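Local coordinates for protein endolytic peptidoglycan transglycosylase RlpA (Pseudomonas aeruginosa, PDB 6I05) that cleaves peptidoglycan as a lytic transglycosylase with a strong preference for naked glycan strands, and carries a SPOR domain that recognises denuded glycan at the division septum, at residues G3-P14 with I65-P78. Residues are numbered along the deposited sequence; the frame is centred on the assembly and turned at random.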
ATOM      1  N   GLY A   3      11.029  10.829   1.345  1.00 21.62           N
ATOM      2  CA  GLY A   3       9.909  10.388   0.533  1.00 18.44           C
ATOM      3  C   GLY A   3       8.645  10.064   1.309  1.00 15.91           C
ATOM      4  O   GLY A   3       8.669   9.839   2.519  1.00 17.62           O
ATOM      5  N   LEU A   4       7.525  10.029   0.597  1.00 13.12           N
ATOM      6  CA  LEU A   4       6.207   9.839   1.184  1.00 11.41           C
ATOM      7  C   LEU A   4       5.716   8.421   0.908  1.00  9.96           C
ATOM      8  O   LEU A   4       6.030   7.834  -0.131  1.00 10.80           O
ATOM      9  CB  LEU A   4       5.243  10.860   0.585  1.00 11.96           C
ATOM     10  CG  LEU A   4       5.661  12.304   0.865  1.00 13.87           C
ATOM     11  CD1 LEU A   4       4.817  13.264   0.047  1.00 15.90           C
ATOM     12  CD2 LEU A   4       5.542  12.621   2.348  1.00 15.24           C
ATOM     13  N   TYR A   5       4.920   7.873   1.829  1.00 10.47           N
ATOM     14  CA  TYR A   5       4.466   6.495   1.709  1.00 10.55           C
ATOM     15  C   TYR A   5       2.966   6.409   1.931  1.00 10.27           C
ATOM     16  O   TYR A   5       2.401   7.143   2.745  1.00 11.00           O
ATOM     17  CB  TYR A   5       5.158   5.593   2.730  1.00 12.11           C
ATOM     18  CG  TYR A   5       6.632   5.422   2.477  1.00 12.01           C
ATOM     19  CD1 TYR A   5       7.549   6.347   2.946  1.00 13.27           C
ATOM     20  CD2 TYR A   5       7.110   4.327   1.773  1.00 12.93           C
ATOM     21  CE1 TYR A   5       8.908   6.188   2.720  1.00 14.17           C
ATOM     22  CE2 TYR A   5       8.461   4.156   1.537  1.00 14.04           C
ATOM     23  CZ  TYR A   5       9.356   5.087   2.012  1.00 14.12           C
ATOM     24  OH  TYR A   5      10.697   4.905   1.783  1.00 16.18           O
ATOM     25  N   LEU A   6       2.333   5.487   1.208  1.00  9.85           N
ATOM     26  CA  LEU A   6       0.923   5.166   1.383  1.00  9.86           C
ATOM     27  C   LEU A   6       0.797   3.729   1.863  1.00 10.18           C
ATOM     28  O   LEU A   6       1.618   2.872   1.522  1.00 11.38           O
ATOM     29  CB  LEU A   6       0.153   5.288   0.062  1.00 10.36           C
ATOM     30  CG  LEU A   6      -0.048   6.695  -0.491  1.00 10.11           C
ATOM     31  CD1 LEU A   6      -0.552   6.634  -1.923  1.00 11.13           C
ATOM     32  CD2 LEU A   6      -1.017   7.467   0.397  1.00 10.43           C
ATOM     33  N   GLN A   7      -0.236   3.474   2.661  1.00  9.87           N
ATOM     34  CA  GLN A   7      -0.658   2.119   2.995  1.00 10.01           C
ATOM     35  C   GLN A   7      -2.030   1.895   2.377  1.00 10.40           C
ATOM     36  O   GLN A   7      -2.909   2.758   2.473  1.00 11.80           O
ATOM     37  CB  GLN A   7      -0.714   1.895   4.505  1.00 10.81           C
ATOM     38  CG  GLN A   7      -1.186   0.502   4.897  1.00 11.65           C
ATOM     39  CD  GLN A   7      -0.843   0.171   6.330  1.00 12.54           C
ATOM     40  OE1 GLN A   7       0.305   0.313   6.752  1.00 13.02           O
ATOM     41  NE2 GLN A   7      -1.839  -0.262   7.095  1.00 14.80           N
ATOM     42  N   VAL A   8      -2.203   0.746   1.730  1.00 11.80           N
ATOM     43  CA  VAL A   8      -3.426   0.458   0.999  1.00 13.89           C
ATOM     44  C   VAL A   8      -4.267  -0.631   1.661  1.00 14.97           C
ATOM     45  O   VAL A   8      -5.489  -0.660   1.470  1.00 17.52           O
ATOM     46  CB  VAL A   8      -3.125   0.117  -0.477  1.00 15.36           C
ATOM     47  CG1 VAL A   8      -4.405  -0.014  -1.293  1.00 17.18           C
ATOM     48  CG2 VAL A   8      -2.213   1.182  -1.085  1.00 16.75           C
ATOM     49  N   GLY A   9      -3.655  -1.521   2.428  1.00 13.17           N
ATOM     50  CA  GLY A   9      -4.391  -2.531   3.161  1.00 13.85           C
ATOM     51  C   GLY A   9      -3.467  -3.191   4.154  1.00 13.22           C
ATOM     52  O   GLY A   9      -2.247  -3.009   4.125  1.00 13.06           O
ATOM     53  N   ALA A  10      -4.069  -3.976   5.032  1.00 14.11           N
ATOM     54  CA  ALA A  10      -3.324  -4.740   6.017  1.00 15.15           C
ATOM     55  C   ALA A  10      -4.105  -6.022   6.248  1.00 16.26           C
ATOM     56  O   ALA A  10      -5.326  -5.976   6.413  1.00 18.44           O
ATOM     57  CB  ALA A  10      -3.179  -3.945   7.317  1.00 17.05           C
ATOM     58  N   PHE A  11      -3.409  -7.156   6.227  1.00 14.74           N
ATOM     59  CA  PHE A  11      -4.058  -8.456   6.147  1.00 15.09           C
ATOM     60  C   PHE A  11      -3.399  -9.438   7.099  1.00 16.61           C
ATOM     61  O   PHE A  11      -2.185  -9.419   7.290  1.00 16.38           O
ATOM     62  CB  PHE A  11      -3.947  -9.038   4.731  1.00 16.76           C
ATOM     63  CG  PHE A  11      -4.497  -8.139   3.667  1.00 17.14           C
ATOM     64  CD1 PHE A  11      -3.684  -7.207   3.043  1.00 16.82           C
ATOM     65  CD2 PHE A  11      -5.832  -8.218   3.294  1.00 18.77           C
ATOM     66  CE1 PHE A  11      -4.190  -6.367   2.065  1.00 17.75           C
ATOM     67  CE2 PHE A  11      -6.344  -7.379   2.313  1.00 19.79           C
ATOM     68  CZ  PHE A  11      -5.518  -6.455   1.699  1.00 19.40           C
ATOM     69  N   ALA A  12      -4.216 -10.329   7.667  1.00 18.52           N
ATOM     70  CA  ALA A  12      -3.681 -11.470   8.402  1.00 20.23           C
ATOM     71  C   ALA A  12      -3.148 -12.546   7.462  1.00 21.23           C
ATOM     72  O   ALA A  12      -2.198 -13.256   7.812  1.00 23.42           O
ATOM     73  CB  ALA A  12      -4.759 -12.056   9.316  1.00 21.78           C
ATOM     74  N   ASN A  13      -3.733 -12.672   6.273  1.00 22.33           N
ATOM     75  CA  ASN A  13      -3.359 -13.717   5.325  1.00 23.95           C
ATOM     76  C   ASN A  13      -2.308 -13.178   4.364  1.00 22.07           C
ATOM     77  O   ASN A  13      -2.576 -12.192   3.665  1.00 20.98           O
ATOM     78  CB  ASN A  13      -4.593 -14.168   4.549  1.00 28.44           C
ATOM     79  CG  ASN A  13      -4.257 -15.012   3.327  1.00 32.24           C
ATOM     80  OD1 ASN A  13      -3.218 -15.670   3.264  1.00 33.96           O
ATOM     81  ND2 ASN A  13      -5.155 -15.004   2.349  1.00 34.50           N
ATOM     82  N   PRO A  14      -1.117 -13.779   4.286  1.00 21.37           N
ATOM     83  CA  PRO A  14      -0.089 -13.228   3.387  1.00 21.43           C
ATOM     84  C   PRO A  14      -0.450 -13.306   1.913  1.00 19.32           C
ATOM     85  O   PRO A  14      -0.005 -12.449   1.139  1.00 18.15           O
ATOM     86  CB  PRO A  14       1.161 -14.052   3.721  1.00 22.47           C
ATOM     87  CG  PRO A  14       0.632 -15.317   4.276  1.00 22.93           C
ATOM     88  CD  PRO A  14      -0.627 -14.958   5.021  1.00 22.14           C
ATOM     89  N   ILE A  65      -5.599   4.502  -7.180  1.00 11.52           N
ATOM     90  CA  ILE A  65      -5.942   3.332  -6.380  1.00 11.72           C
ATOM     91  C   ILE A  65      -7.453   3.238  -6.195  1.00 11.75           C
ATOM     92  O   ILE A  65      -8.039   2.148  -6.278  1.00 13.06           O
ATOM     93  CB  ILE A  65      -5.182   3.379  -5.042  1.00 11.74           C
ATOM     94  CG1 ILE A  65      -3.683   3.173  -5.289  1.00 12.55           C
ATOM     95  CG2 ILE A  65      -5.750   2.370  -4.059  1.00 13.38           C
ATOM     96  CD1 ILE A  65      -2.790   3.632  -4.144  1.00 14.25           C
ATOM     97  N   ARG A  66      -8.112   4.378  -5.964  1.00 12.16           N
ATOM     98  CA  ARG A  66      -9.563   4.371  -5.824  1.00 12.83           C
ATOM     99  C   ARG A  66     -10.257   4.023  -7.138  1.00 12.92           C
ATOM    100  O   ARG A  66     -11.239   3.273  -7.140  1.00 13.41           O
ATOM    101  CB  ARG A  66     -10.063   5.704  -5.259  1.00 13.97           C
ATOM    102  CG  ARG A  66      -9.655   5.946  -3.810  1.00 14.75           C
ATOM    103  CD  ARG A  66     -10.515   7.015  -3.161  1.00 18.28           C
ATOM    104  NE  ARG A  66     -10.280   7.086  -1.718  1.00 21.25           N
ATOM    105  CZ  ARG A  66      -9.400   7.899  -1.142  1.00 23.59           C
ATOM    106  NH1 ARG A  66      -8.668   8.725  -1.882  1.00 23.92           N
ATOM    107  NH2 ARG A  66      -9.256   7.891   0.180  1.00 24.40           N
ATOM    108  N   VAL A  67      -9.761   4.543  -8.269  1.00 13.18           N
ATOM    109  CA  VAL A  67     -10.330   4.181  -9.570  1.00 14.63           C
ATOM    110  C   VAL A  67     -10.278   2.676  -9.771  1.00 14.56           C
ATOM    111  O   VAL A  67     -11.228   2.068 -10.279  1.00 15.31           O
ATOM    112  CB  VAL A  67      -9.616   4.926 -10.715  1.00 15.63           C
ATOM    113  CG1 VAL A  67      -9.988   4.336 -12.089  1.00 17.32           C
ATOM    114  CG2 VAL A  67      -9.943   6.396 -10.676  1.00 16.49           C
ATOM    115  N   ALA A  68      -9.169   2.052  -9.371  1.00 14.62           N
ATOM    116  CA  ALA A  68      -8.987   0.616  -9.511  1.00 15.51           C
ATOM    117  C   ALA A  68      -9.741  -0.180  -8.459  1.00 15.91           C
ATOM    118  O   ALA A  68      -9.717  -1.415  -8.506  1.00 16.53           O
ATOM    119  CB  ALA A  68      -7.497   0.278  -9.443  1.00 16.05           C
ATOM    120  N   ASN A  69     -10.391   0.494  -7.510  1.00 16.35           N
ATOM    121  CA  ASN A  69     -11.179  -0.158  -6.469  1.00 17.63           C
ATOM    122  C   ASN A  69     -10.332  -1.105  -5.628  1.00 17.20           C
ATOM    123  O   ASN A  69     -10.755  -2.210  -5.291  1.00 18.86           O
ATOM    124  CB  ASN A  69     -12.410  -0.859  -7.051  1.00 21.15           C
ATOM    125  CG  ASN A  69     -13.467  -1.131  -6.012  1.00 24.79           C
ATOM    126  OD1 ASN A  69     -13.550  -0.439  -5.003  1.00 26.26           O
ATOM    127  ND2 ASN A  69     -14.284  -2.150  -6.252  1.00 27.47           N
ATOM    128  N   LEU A  70      -9.123  -0.669  -5.284  1.00 15.88           N
ATOM    129  CA  LEU A  70      -8.173  -1.528  -4.591  1.00 16.72           C
ATOM    130  C   LEU A  70      -8.071  -1.254  -3.097  1.00 19.72           C
ATOM    131  O   LEU A  70      -7.373  -1.992  -2.398  1.00 22.41           O
ATOM    132  CB  LEU A  70      -6.789  -1.452  -5.248  1.00 16.74           C
ATOM    133  CG  LEU A  70      -6.700  -2.118  -6.622  1.00 17.33           C
ATOM    134  CD1 LEU A  70      -5.332  -1.897  -7.248  1.00 18.53           C
ATOM    135  CD2 LEU A  70      -7.002  -3.604  -6.515  1.00 18.38           C
ATOM    136  N   GLY A  71      -8.755  -0.245  -2.583  1.00 18.87           N
ATOM    137  CA  GLY A  71      -8.750   0.009  -1.162  1.00 19.49           C
ATOM    138  C   GLY A  71      -8.712   1.494  -0.881  1.00 19.77           C
ATOM    139  O   GLY A  71      -8.833   2.323  -1.780  1.00 20.58           O
ATOM    140  N   GLN A  72      -8.550   1.826   0.398  1.00 19.26           N
ATOM    141  CA  GLN A  72      -8.538   3.213   0.853  1.00 19.65           C
ATOM    142  C   GLN A  72      -7.111   3.604   1.207  1.00 19.09           C
ATOM    143  O   GLN A  72      -6.616   3.255   2.289  1.00 24.01           O
ATOM    144  CB  GLN A  72      -9.461   3.388   2.063  1.00 23.42           C
ATOM    145  CG  GLN A  72     -10.946   3.192   1.755  1.00 26.49           C
ATOM    146  CD  GLN A  72     -11.472   4.129   0.675  1.00 29.47           C
ATOM    147  OE1 GLN A  72     -10.974   5.243   0.496  1.00 30.33           O
ATOM    148  NE2 GLN A  72     -12.491   3.678  -0.048  1.00 31.65           N
ATOM    149  N   PRO A  73      -6.411   4.317   0.329  1.00 14.46           N
ATOM    150  CA  PRO A  73      -4.980   4.576   0.528  1.00 14.68           C
ATOM    151  C   PRO A  73      -4.771   5.736   1.497  1.00 14.43           C
ATOM    152  O   PRO A  73      -5.298   6.830   1.290  1.00 16.58           O
ATOM    153  CB  PRO A  73      -4.505   4.940  -0.883  1.00 17.03           C
ATOM    154  CG  PRO A  73      -5.724   5.521  -1.547  1.00 18.80           C
ATOM    155  CD  PRO A  73      -6.924   4.875  -0.934  1.00 17.16           C
ATOM    156  N   THR A  74      -3.983   5.501   2.545  1.00 12.08           N
ATOM    157  CA  THR A  74      -3.712   6.497   3.574  1.00 12.72           C
ATOM    158  C   THR A  74      -2.214   6.729   3.718  1.00 11.18           C
ATOM    159  O   THR A  74      -1.414   5.822   3.526  1.00 11.59           O
ATOM    160  CB  THR A  74      -4.304   6.075   4.930  1.00 16.46           C
ATOM    161  OG1 THR A  74      -3.737   4.824   5.336  1.00 18.40           O
ATOM    162  CG2 THR A  74      -5.806   5.922   4.831  1.00 18.78           C
ATOM    163  N   LEU A  75      -1.840   7.959   4.054  1.00 10.56           N
ATOM    164  CA  LEU A  75      -0.436   8.275   4.289  1.00 11.61           C
ATOM    165  C   LEU A  75       0.055   7.601   5.561  1.00 12.39           C
ATOM    166  O   LEU A  75      -0.648   7.569   6.578  1.00 13.77           O
ATOM    167  CB  LEU A  75      -0.244   9.783   4.420  1.00 12.28           C
ATOM    168  CG  LEU A  75      -0.116  10.533   3.095  1.00 13.79           C
ATOM    169  CD1 LEU A  75      -0.290  12.004   3.325  1.00 17.12           C
ATOM    170  CD2 LEU A  75       1.245  10.266   2.460  1.00 15.70           C
ATOM    171  N   VAL A  76       1.284   7.074   5.508  1.00 12.90           N
ATOM    172  CA  VAL A  76       1.942   6.464   6.661  1.00 16.47           C
ATOM    173  C   VAL A  76       3.407   6.887   6.682  1.00 21.15           C
ATOM    174  O   VAL A  76       3.996   7.223   5.653  1.00 20.72           O
ATOM    175  CB  VAL A  76       1.865   4.921   6.640  1.00 17.08           C
ATOM    176  CG1 VAL A  76       0.423   4.453   6.827  1.00 18.38           C
ATOM    177  CG2 VAL A  76       2.511   4.351   5.353  1.00 14.59           C
ATOM    178  N   ARG A  77       4.005   6.851   7.870  1.00 28.84           N
ATOM    179  CA  ARG A  77       5.433   7.137   8.021  1.00 37.23           C
ATOM    180  C   ARG A  77       6.128   5.922   8.613  1.00 40.03           C
ATOM    181  O   ARG A  77       6.022   5.675   9.829  1.00 40.52           O
ATOM    182  CB  ARG A  77       5.662   8.368   8.898  1.00 41.24           C
ATOM    183  CG  ARG A  77       5.719   9.678   8.121  1.00 44.37           C
ATOM    184  CD  ARG A  77       5.456  10.873   9.025  1.00 46.87           C
ATOM    185  NE  ARG A  77       4.156  10.781   9.685  1.00 48.82           N
ATOM    186  CZ  ARG A  77       3.990  10.667  11.000  1.00 50.11           C
ATOM    187  NH1 ARG A  77       5.043  10.633  11.804  1.00 50.34           N
ATOM    188  NH2 ARG A  77       2.767  10.587  11.509  1.00 50.43           N
ATOM    189  N   PRO A  78       6.849   5.127   7.804  1.00 42.23           N
ATOM    190  CA  PRO A  78       7.546   3.926   8.284  1.00 43.33           C
ATOM    191  C   PRO A  78       8.606   4.245   9.331  1.00 44.21           C
ATOM    192  O   PRO A  78       9.350   5.208   9.147  1.00 44.92           O
ATOM    193  CB  PRO A  78       8.209   3.374   7.017  1.00 43.33           C
ATOM    194  CG  PRO A  78       7.422   3.949   5.890  1.00 43.15           C
ATOM    195  CD  PRO A  78       7.016   5.312   6.354  1.00 42.92           C
TER
HETATM  196  O   HOH W   1       4.647   9.346   4.329  1.00 16.67           O
HETATM  197  O   HOH W   2      -5.239   2.263   4.550  1.00 26.43           O
HETATM  198  O   HOH W   3      -8.009  -0.277   2.295  1.00 30.13           O
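Tyr5 turns one ring face to Pro78, whose CG sits over it, offset toward the rim, 3.9 Å from the Tyr5 centroid: a CH-pi contact. This pair lies at one end of the SPOR-domain sheet, where the short strand 74-76 runs antiparallel to strand 4-11 as an edge strand. Strand 42-52 flanks 4-11 on its other side. Gln7 and Thr74 form a hydrogen-bonded pair: Gln7 N gives to Thr74 O at 2.8 Å, and Thr74 N gives to Gln7 O at 2.9 Å. Val76 N also hydrogen-bonds to Tyr5 O, coming from above the carbonyl plane, 39° out of it. Beside Tyr5, a water takes over, accepting from Tyr5 N and donating to Val76 O. Tyr5, Gln7, Thr74 and Val76 share one face of the sheet. There Val76 CG1 meets Gln7 CB at 3.6 Å, the two side chains crossing at about a right angle. Gln7 CG stands anti to the backbone N (chi1 178°), and its extended chain carries OE1 to a hydrogen bond with Arg48 NE. Leu6 and Val8 turn to the other face; Leu6 packs against Val58 and Gln62 of helix 55-67, Val8 against Leu24 of helix 14-25. Val8 CG1 packs on Ile65 CG2 at 3.9 Å, near the end of helix 55-67. Just before Pro73, a second water accepts from Gln72 N and donates to Val8 O.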